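Local coordinates for protein berberine bridge enzyme-like 28 (Arabidopsis thaliana, PDB 5D79) that binds FAD as a secreted plant oxidoreductase of the berberine bridge enzyme-like family and is involved in adaptation to salt stress, at residues S63-P68 with R105-G110; E114-I119 with N472-D477. All blocks are in the same frame, centred on the assembly; numbering follows the deposited sequence.

Contact 1. Residues S63-P68 with R105-G110; sequences SSIQNP and RTRSAG. With FAD (flavin-adenine dinucleotide), chain E.
FAD O2A is gripped by the backbone N-H groups of Ser108 and of Gly110 (Gly110 N at 2.8 Å), with a weak bond from Ala109 N, and Gly110 is held in turn by Gln66: Gly110 O accepts from Gln66 N at 3.2 Å, the donor standing 37° above the carbonyl plane. Gly110 CA also makes a CA-H...O contact with Ser64 O at 3.3 Å, and any CB would collide with that oxygen. Two waters complete the seam. One accepts a hydrogen bond from Ser64 OG and donates one to Ser108 O; the other accepts from Gln66 NE2 and donates to Ala109 O, while NE2 also donates to Glu359 O and Gln66 OE1 accepts from Thr361 N. Arg107 sends CG anti to its backbone N (chi1 -176°) and bends at chi3, laying its guanidinium beneath Ser64 OG, which sits 2.9 Å above the plane near the rim without a hydrogen bond to it. Ile65 CG1 meets the edge of the same group. Arg107 finds its polar partners elsewhere, in Asp129 (a salt bridge) and Leu61 O. A glycine-containing loop leaving a strand to bind the FAD pyrophosphate through backbone N-H groups is characteristic of the PCMH-type FAD-binding domain.

Contact 2. Residues E114-I119 with N472-D477; sequences EGLSYI and NFKDMD. With FAD (flavin-adenine dinucleotide), chain E.
Met476 N donates to Glu114 OE2 at 2.9 Å, the N-H...O angle being 160° and the donor lying above the carboxylate plane. Glu114 reaches it by bending at chi2 (-83°), which brings its chain across that of Met476, with Glu114 CD 3.3 Å from Met476 CG, while Glu114 CG packs on Lys474 O. Beside this polar link, Leu116 and Lys474 meet: Leu116 CD1 touches Lys474 CD at 3.7 Å, and Leu116 CB lies close to the ammonium group. Lys474 NZ then passes on to FAD O3B, 2.7 Å away, on the ribose of the adenosine half. The same two loops reach the cofactor at other points as well, Ser117 OG donating to the phosphate oxygen O1A and Asn472 OD1 accepting from the ribityl O4'. A loop of the PCMH-type FAD-binding domain thus meets the berberine and berberine-like region beside the FAD. Phe473 approaches the isoalloxazine obliquely, its CE1 3.5 Å from FAD C10, and is itself stacked on Tyr113 and met edge-to-face by Tyr470. Behind Glu114, OE2 comes within 3.8 Å of Asp475 OD1, two like charges that Lys366 bridges by pairing with both; its positive charge probably offsets their repulsion. Were Glu114 cut back to an alanine, Met476 N would probably lose its acceptor and Lys366 one of its two anionic partners, with a gap opened against the Met476 side chain. Asp475 OD1 also accepts from Asp477 N, two residues on, in an Asx turn leading into the 3-10 turn that starts at Met476. Farther out, Lys368 pairs with Asp475 OD2, Tyr499 OH bonds to Asp475 N and Gln524 NE2 to Asp475 O.

In the fold
The centres of contacts 1 and 2 lie about 11 Å apart, and the two meet directly: Arg105 NH1 is 2.9 Å from Leu116 O, a probable hydrogen bond, and Ile65 packs on Tyr118. Along the chain they follow in series. Segment 105-110 holds the end of strand 103-107, an outermost strand of the four-stranded mixed sheet, and the loop that leaves it; 114-119 follows after three intervening residues. Among these is His111, the residue of the covalent flavin link, which is not attached in this structure. Segment 472-477 returns only after the seven-stranded antiparallel sheet has been built, so the FAD is bound by parts of the sequence about 350 residues apart.

Contact 1. Residues S63-P68 with R105-G110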
loop_
_atom_site.group_PDB
_atom_site.type_symbol
_atom_site.label_atom_id
_atom_site.label_comp_id
_atom_site.label_asym_id
_atom_site.label_seq_id
_atom_site.Cartn_x
_atom_site.Cartn_y
_atom_site.Cartn_z
ATOM N N SER A 63 -8.973 14.940 8.169
ATOM C CA SER A 63 -9.930 14.201 7.335
ATOM C C SER A 63 -9.389 12.918 6.688
ATOM O O SER A 63 -10.069 11.889 6.689
ATOM C CB SER A 63 -10.491 15.118 6.239
ATOM O OG SER A 63 -9.631 16.212 5.985
ATOM N N SER A 64 -8.186 12.974 6.129
ATOM C CA SER A 64 -7.622 11.782 5.517
ATOM C C SER A 64 -6.474 11.194 6.321
ATOM O O SER A 64 -5.532 10.682 5.730
ATOM C CB SER A 64 -7.151 12.073 4.084
ATOM O OG SER A 64 -6.836 13.431 3.886
ATOM N N ILE A 65 -6.541 11.262 7.654
ATOM C CA ILE A 65 -5.592 10.509 8.486
ATOM C C ILE A 65 -6.158 9.115 8.719
ATOM O O ILE A 65 -7.112 8.932 9.473
ATOM C CB ILE A 65 -5.289 11.192 9.840
ATOM C CG1 ILE A 65 -4.445 12.456 9.624
ATOM C CG2 ILE A 65 -4.538 10.236 10.747
ATOM C CD1 ILE A 65 -4.065 13.208 10.899
ATOM N N GLN A 66 -5.579 8.135 8.030
ATOM C CA GLN A 66 -6.090 6.773 8.046
ATOM C C GLN A 66 -5.265 5.868 8.963
ATOM O O GLN A 66 -5.354 4.638 8.905
ATOM C CB GLN A 66 -6.140 6.222 6.626
ATOM C CG GLN A 66 -7.097 6.983 5.710
ATOM C CD GLN A 66 -8.584 6.768 6.037
ATOM O OE1 GLN A 66 -8.946 6.242 7.095
ATOM N NE2 GLN A 66 -9.451 7.180 5.114
ATOM N N ASN A 67 -4.455 6.506 9.802
ATOM C CA ASN A 67 -3.912 5.889 11.006
ATOM C C ASN A 67 -4.033 6.911 12.154
ATOM O O ASN A 67 -3.131 7.735 12.373
ATOM C CB ASN A 67 -2.463 5.437 10.796
ATOM C CG ASN A 67 -2.037 4.365 11.791
ATOM O OD1 ASN A 67 -2.672 4.179 12.838
ATOM N ND2 ASN A 67 -0.958 3.656 11.469
ATOM N N PRO A 68 -5.175 6.876 12.864
ATOM C CA PRO A 68 -5.611 7.864 13.865
ATOM C C PRO A 68 -4.594 8.178 14.973
ATOM O O PRO A 68 -4.593 9.302 15.507
ATOM C CB PRO A 68 -6.867 7.217 14.458
ATOM C CG PRO A 68 -7.412 6.415 13.335
ATOM C CD PRO A 68 -6.212 5.860 12.619
ATOM N N ARG A 105 5.207 17.836 2.312
ATOM C CA ARG A 105 4.827 16.433 2.240
ATOM C C ARG A 105 3.600 16.315 1.357
ATOM O O ARG A 105 2.738 17.173 1.399
ATOM C CB ARG A 105 4.544 15.866 3.627
ATOM C CG ARG A 105 5.771 15.750 4.510
ATOM C CD ARG A 105 6.788 14.778 3.936
ATOM N NE ARG A 105 8.055 14.857 4.655
ATOM C CZ ARG A 105 8.407 14.059 5.657
ATOM N NH1 ARG A 105 7.589 13.094 6.060
ATOM N NH2 ARG A 105 9.585 14.214 6.247
ATOM N N THR A 106 3.523 15.256 0.554
ATOM C CA THR A 106 2.402 15.083 -0.367
ATOM C C THR A 106 1.432 13.995 0.090
ATOM O O THR A 106 1.823 12.844 0.286
ATOM C CB THR A 106 2.890 14.731 -1.772
ATOM O OG1 THR A 106 3.619 15.832 -2.305
ATOM C CG2 THR A 106 1.710 14.429 -2.684
ATOM N N ARG A 107 0.162 14.355 0.245
ATOM C CA ARG A 107 -0.836 13.382 0.664
ATOM C C ARG A 107 -1.868 13.116 -0.424
ATOM O O ARG A 107 -2.414 14.050 -1.006
ATOM C CB ARG A 107 -1.542 13.847 1.940
ATOM C CG ARG A 107 -2.522 12.823 2.477
ATOM C CD ARG A 107 -2.905 13.078 3.913
ATOM N NE ARG A 107 -3.769 14.240 4.048
ATOM C CZ ARG A 107 -4.191 14.721 5.209
ATOM N NH1 ARG A 107 -3.814 14.140 6.340
ATOM N NH2 ARG A 107 -4.992 15.782 5.231
ATOM N N SER A 108 -2.126 11.837 -0.700
ATOM C CA SER A 108 -3.248 11.448 -1.556
ATOM C C SER A 108 -4.464 11.091 -0.707
ATOM O O SER A 108 -5.386 11.879 -0.593
ATOM C CB SER A 108 -2.877 10.276 -2.466
ATOM O OG SER A 108 -1.859 10.649 -3.375
ATOM N N ALA A 109 -4.471 9.908 -0.108
ATOM C CA ALA A 109 -5.608 9.522 0.717
ATOM C C ALA A 109 -5.156 9.116 2.107
ATOM O O ALA A 109 -5.970 8.710 2.930
ATOM C CB ALA A 109 -6.400 8.398 0.065
ATOM N N GLY A 110 -3.852 9.205 2.355
ATOM C CA GLY A 110 -3.330 9.200 3.712
ATOM C C GLY A 110 -3.250 7.885 4.465
ATOM O O GLY A 110 -3.355 7.860 5.692
HETATM P PA FAD E . -0.563 8.542 1.569
HETATM O O1A FAD E . -0.270 8.671 3.042
HETATM O O2A FAD E . -1.383 9.691 1.030
HETATM O O5B FAD E . 0.823 8.362 0.758
HETATM C C5B FAD E . 1.823 7.454 1.199
HETATM C C4B FAD E . 3.221 7.814 0.678
HETATM O O4B FAD E . 3.149 8.076 -0.712
HETATM C C3B FAD E . 3.759 9.067 1.354
HETATM O O3B FAD E . 5.155 8.982 1.550
HETATM C C2B FAD E . 3.410 10.163 0.364
HETATM O O2B FAD E . 4.295 11.266 0.439
HETATM C C1B FAD E . 3.447 9.436 -0.977
HETATM N N9A FAD E . 2.525 9.982 -1.997
HETATM C C8A FAD E . 1.148 9.986 -2.004
HETATM N N7A FAD E . 0.726 10.576 -3.152
HETATM C C5A FAD E . 1.808 10.946 -3.878
HETATM C C6A FAD E . 1.966 11.579 -5.111
HETATM N N6A FAD E . 0.936 11.732 -5.935
HETATM N N1A FAD E . 3.236 11.823 -5.597
HETATM C C2A FAD E . 4.340 11.435 -4.872
HETATM N N3A FAD E . 4.177 10.812 -3.650
HETATM C C4A FAD E . 2.939 10.570 -3.161
HETATM N N1 FAD E . -1.071 -1.936 0.336
HETATM C C2 FAD E . -1.061 -3.059 -0.475
HETATM O O2 FAD E . -0.407 -3.069 -1.524
HETATM N N3 FAD E . -1.813 -4.169 -0.109
HETATM C C4 FAD E . -2.567 -4.176 1.053
HETATM O O4 FAD E . -3.309 -5.133 1.285
HETATM C C4X FAD E . -2.591 -3.035 1.856
HETATM N N5 FAD E . -3.434 -2.951 2.952
HETATM C C5X FAD E . -3.667 -1.717 3.541
HETATM C C6 FAD E . -4.687 -1.542 4.475
HETATM C C7 FAD E . -4.904 -0.294 5.065
HETATM C C7M FAD E . -5.996 -0.121 6.077
HETATM C C8 FAD E . -4.127 0.803 4.686
HETATM C C8M FAD E . -4.323 2.148 5.321
HETATM C C9 FAD E . -3.109 0.628 3.756
HETATM C C9A FAD E . -2.843 -0.636 3.221
HETATM N N10 FAD E . -1.806 -0.824 2.320
HETATM C C10 FAD E . -1.858 -1.907 1.466
HETATM C "C1'" FAD E . -0.694 0.175 2.222
HETATM C "C2'" FAD E . -0.950 1.273 1.207
HETATM O "O2'" FAD E . -0.958 0.713 -0.088
HETATM C "C3'" FAD E . 0.157 2.308 1.360
HETATM O "O3'" FAD E . 0.029 2.913 2.629
HETATM C "C4'" FAD E . 0.061 3.405 0.328
HETATM O "O4'" FAD E . 1.318 4.005 0.155
HETATM C "C5'" FAD E . -0.869 4.486 0.833
HETATM O "O5'" FAD E . -1.223 5.318 -0.247
HETATM P P FAD E . -2.134 6.597 0.074
HETATM O O1P FAD E . -2.167 7.515 -1.118
HETATM O O2P FAD E . -3.525 6.180 0.481
HETATM O O3P FAD E . -1.352 7.150 1.373
HETATM O O HOH W 1 -6.331 13.812 1.112
HETATM O O HOH W 2 -8.442 7.767 2.746
#

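Contact 2. Residues E114-I119 with N472-D477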
loop_
_atom_site.group_PDB
_atom_site.type_symbol
_atom_site.label_atom_id
_atom_site.label_comp_id
_atom_site.label_asym_id
_atom_site.label_seq_id
_atom_site.Cartn_x
_atom_site.Cartn_y
_atom_site.Cartn_z
ATOM N N GLU A 114 3.159 5.076 8.660
ATOM C CA GLU A 114 3.801 5.898 9.684
ATOM C C GLU A 114 3.369 7.364 9.598
ATOM O O GLU A 114 3.974 8.234 10.230
ATOM C CB GLU A 114 5.335 5.800 9.571
ATOM C CG GLU A 114 5.926 4.400 9.817
ATOM C CD GLU A 114 6.115 4.056 11.304
ATOM O OE1 GLU A 114 5.568 4.771 12.180
ATOM O OE2 GLU A 114 6.823 3.063 11.592
ATOM N N GLY A 115 2.343 7.641 8.803
ATOM C CA GLY A 115 1.829 8.995 8.673
ATOM C C GLY A 115 2.750 10.017 8.024
ATOM O O GLY A 115 2.593 11.212 8.255
ATOM N N LEU A 116 3.684 9.564 7.188
ATOM C CA LEU A 116 4.731 10.441 6.651
ATOM C C LEU A 116 4.275 11.344 5.518
ATOM O O LEU A 116 5.077 12.116 4.989
ATOM C CB LEU A 116 5.922 9.619 6.164
ATOM C CG LEU A 116 6.723 8.886 7.228
ATOM C CD1 LEU A 116 8.017 8.382 6.630
ATOM C CD2 LEU A 116 6.977 9.789 8.428
ATOM N N SER A 117 2.999 11.242 5.145
ATOM C CA SER A 117 2.406 12.114 4.128
ATOM C C SER A 117 1.830 13.403 4.734
ATOM O O SER A 117 1.578 14.388 4.030
ATOM C CB SER A 117 1.312 11.363 3.366
ATOM O OG SER A 117 0.385 10.777 4.260
ATOM N N TYR A 118 1.623 13.383 6.046
ATOM C CA TYR A 118 1.115 14.554 6.750
ATOM C C TYR A 118 1.910 14.806 8.024
ATOM O O TYR A 118 1.541 15.653 8.824
ATOM C CB TYR A 118 -0.378 14.395 7.073
ATOM C CG TYR A 118 -0.703 13.125 7.814
ATOM C CD1 TYR A 118 -0.933 11.943 7.128
ATOM C CD2 TYR A 118 -0.773 13.103 9.203
ATOM C CE1 TYR A 118 -1.222 10.769 7.798
ATOM C CE2 TYR A 118 -1.056 11.933 9.889
ATOM C CZ TYR A 118 -1.285 10.768 9.178
ATOM O OH TYR A 118 -1.573 9.594 9.840
ATOM N N ILE A 119 3.004 14.073 8.206
ATOM C CA ILE A 119 3.944 14.337 9.295
ATOM C C ILE A 119 5.379 14.420 8.800
ATOM O O ILE A 119 5.851 13.525 8.106
ATOM C CB ILE A 119 3.928 13.245 10.382
ATOM C CG1 ILE A 119 2.508 12.919 10.837
ATOM C CG2 ILE A 119 4.819 13.655 11.565
ATOM C CD1 ILE A 119 2.461 11.764 11.811
ATOM N N ASN A 472 5.261 -0.112 0.775
ATOM C CA ASN A 472 3.904 0.362 1.035
ATOM C C ASN A 472 3.475 0.077 2.476
ATOM O O ASN A 472 2.493 0.632 2.956
ATOM C CB ASN A 472 2.906 -0.255 0.048
ATOM C CG ASN A 472 2.666 0.629 -1.168
ATOM O OD1 ASN A 472 2.936 1.827 -1.142
ATOM N ND2 ASN A 472 2.148 0.042 -2.229
ATOM N N PHE A 473 4.217 -0.783 3.168
ATOM C CA PHE A 473 4.054 -0.921 4.618
ATOM C C PHE A 473 5.234 -0.222 5.318
ATOM O O PHE A 473 6.101 -0.887 5.879
ATOM C CB PHE A 473 3.976 -2.402 5.047
ATOM C CG PHE A 473 2.794 -3.166 4.471
ATOM C CD1 PHE A 473 1.574 -2.541 4.235
ATOM C CD2 PHE A 473 2.909 -4.522 4.164
ATOM C CE1 PHE A 473 0.486 -3.252 3.704
ATOM C CE2 PHE A 473 1.835 -5.236 3.627
ATOM C CZ PHE A 473 0.623 -4.600 3.399
ATOM N N LYS A 474 5.280 1.108 5.265
ATOM C CA LYS A 474 6.407 1.859 5.831
ATOM C C LYS A 474 6.636 1.554 7.320
ATOM O O LYS A 474 5.694 1.539 8.118
ATOM C CB LYS A 474 6.213 3.372 5.641
ATOM C CG LYS A 474 7.023 3.986 4.503
ATOM C CD LYS A 474 7.023 5.502 4.609
ATOM C CE LYS A 474 7.048 6.176 3.236
ATOM N NZ LYS A 474 6.731 7.636 3.341
ATOM N N ASP A 475 7.896 1.307 7.677
ATOM C CA ASP A 475 8.257 0.925 9.034
ATOM C C ASP A 475 9.553 1.631 9.482
ATOM O O ASP A 475 10.661 1.265 9.087
ATOM C CB ASP A 475 8.386 -0.604 9.118
ATOM C CG ASP A 475 8.592 -1.110 10.541
ATOM O OD1 ASP A 475 8.409 -0.335 11.518
ATOM O OD2 ASP A 475 8.940 -2.305 10.668
ATOM N N MET A 476 9.391 2.659 10.306
ATOM C CA MET A 476 10.522 3.411 10.845
ATOM C C MET A 476 11.447 2.550 11.685
ATOM O O MET A 476 12.604 2.910 11.909
ATOM C CB MET A 476 10.015 4.575 11.691
ATOM C CG MET A 476 9.115 5.497 10.935
ATOM S SD MET A 476 10.115 6.417 9.786
ATOM C CE MET A 476 10.342 7.896 10.778
ATOM N N ASP A 477 10.918 1.425 12.161
ATOM C CA ASP A 477 11.674 0.498 12.997
ATOM C C ASP A 477 12.773 -0.222 12.217
ATOM O O ASP A 477 13.683 -0.787 12.823
ATOM C CB ASP A 477 10.742 -0.529 13.651
ATOM C CG ASP A 477 9.878 0.078 14.749
ATOM O OD1 ASP A 477 10.143 1.238 15.154
ATOM O OD2 ASP A 477 8.945 -0.614 15.216
HETATM P PA FAD E . -0.563 8.542 1.569
HETATM O O1A FAD E . -0.270 8.671 3.042
HETATM O O2A FAD E . -1.383 9.691 1.030
HETATM O O5B FAD E . 0.823 8.362 0.758
HETATM C C5B FAD E . 1.823 7.454 1.199
HETATM C C4B FAD E . 3.221 7.814 0.678
HETATM O O4B FAD E . 3.149 8.076 -0.712
HETATM C C3B FAD E . 3.759 9.067 1.354
HETATM O O3B FAD E . 5.155 8.982 1.550
HETATM C C2B FAD E . 3.410 10.163 0.364
HETATM O O2B FAD E . 4.295 11.266 0.439
HETATM C C1B FAD E . 3.447 9.436 -0.977
HETATM N N9A FAD E . 2.525 9.982 -1.997
HETATM C C8A FAD E . 1.148 9.986 -2.004
HETATM N N7A FAD E . 0.726 10.576 -3.152
HETATM C C5A FAD E . 1.808 10.946 -3.878
HETATM C C6A FAD E . 1.966 11.579 -5.111
HETATM N N6A FAD E . 0.936 11.732 -5.935
HETATM N N1A FAD E . 3.236 11.823 -5.597
HETATM C C2A FAD E . 4.340 11.435 -4.872
HETATM N N3A FAD E . 4.177 10.812 -3.650
HETATM C C4A FAD E . 2.939 10.570 -3.161
HETATM N N1 FAD E . -1.071 -1.936 0.336
HETATM C C2 FAD E . -1.061 -3.059 -0.475
HETATM O O2 FAD E . -0.407 -3.069 -1.524
HETATM N N3 FAD E . -1.813 -4.169 -0.109
HETATM C C4 FAD E . -2.567 -4.176 1.053
HETATM O O4 FAD E . -3.309 -5.133 1.285
HETATM C C4X FAD E . -2.591 -3.035 1.856
HETATM N N5 FAD E . -3.434 -2.951 2.952
HETATM C C5X FAD E . -3.667 -1.717 3.541
HETATM C C6 FAD E . -4.687 -1.542 4.475
HETATM C C7 FAD E . -4.904 -0.294 5.065
HETATM C C7M FAD E . -5.996 -0.121 6.077
HETATM C C8 FAD E . -4.127 0.803 4.686
HETATM C C8M FAD E . -4.323 2.148 5.321
HETATM C C9 FAD E . -3.109 0.628 3.756
HETATM C C9A FAD E . -2.843 -0.636 3.221
HETATM N N10 FAD E . -1.806 -0.824 2.320
HETATM C C10 FAD E . -1.858 -1.907 1.466
HETATM C "C1'" FAD E . -0.694 0.175 2.222
HETATM C "C2'" FAD E . -0.950 1.273 1.207
HETATM O "O2'" FAD E . -0.958 0.713 -0.088
HETATM C "C3'" FAD E . 0.157 2.308 1.360
HETATM O "O3'" FAD E . 0.029 2.913 2.629
HETATM C "C4'" FAD E . 0.061 3.405 0.328
HETATM O "O4'" FAD E . 1.318 4.005 0.155
HETATM C "C5'" FAD E . -0.869 4.486 0.833
HETATM O "O5'" FAD E . -1.223 5.318 -0.247
HETATM P P FAD E . -2.134 6.597 0.074
HETATM O O1P FAD E . -2.167 7.515 -1.118
HETATM O O2P FAD E . -3.525 6.180 0.481
HETATM O O3P FAD E . -1.352 7.150 1.373
#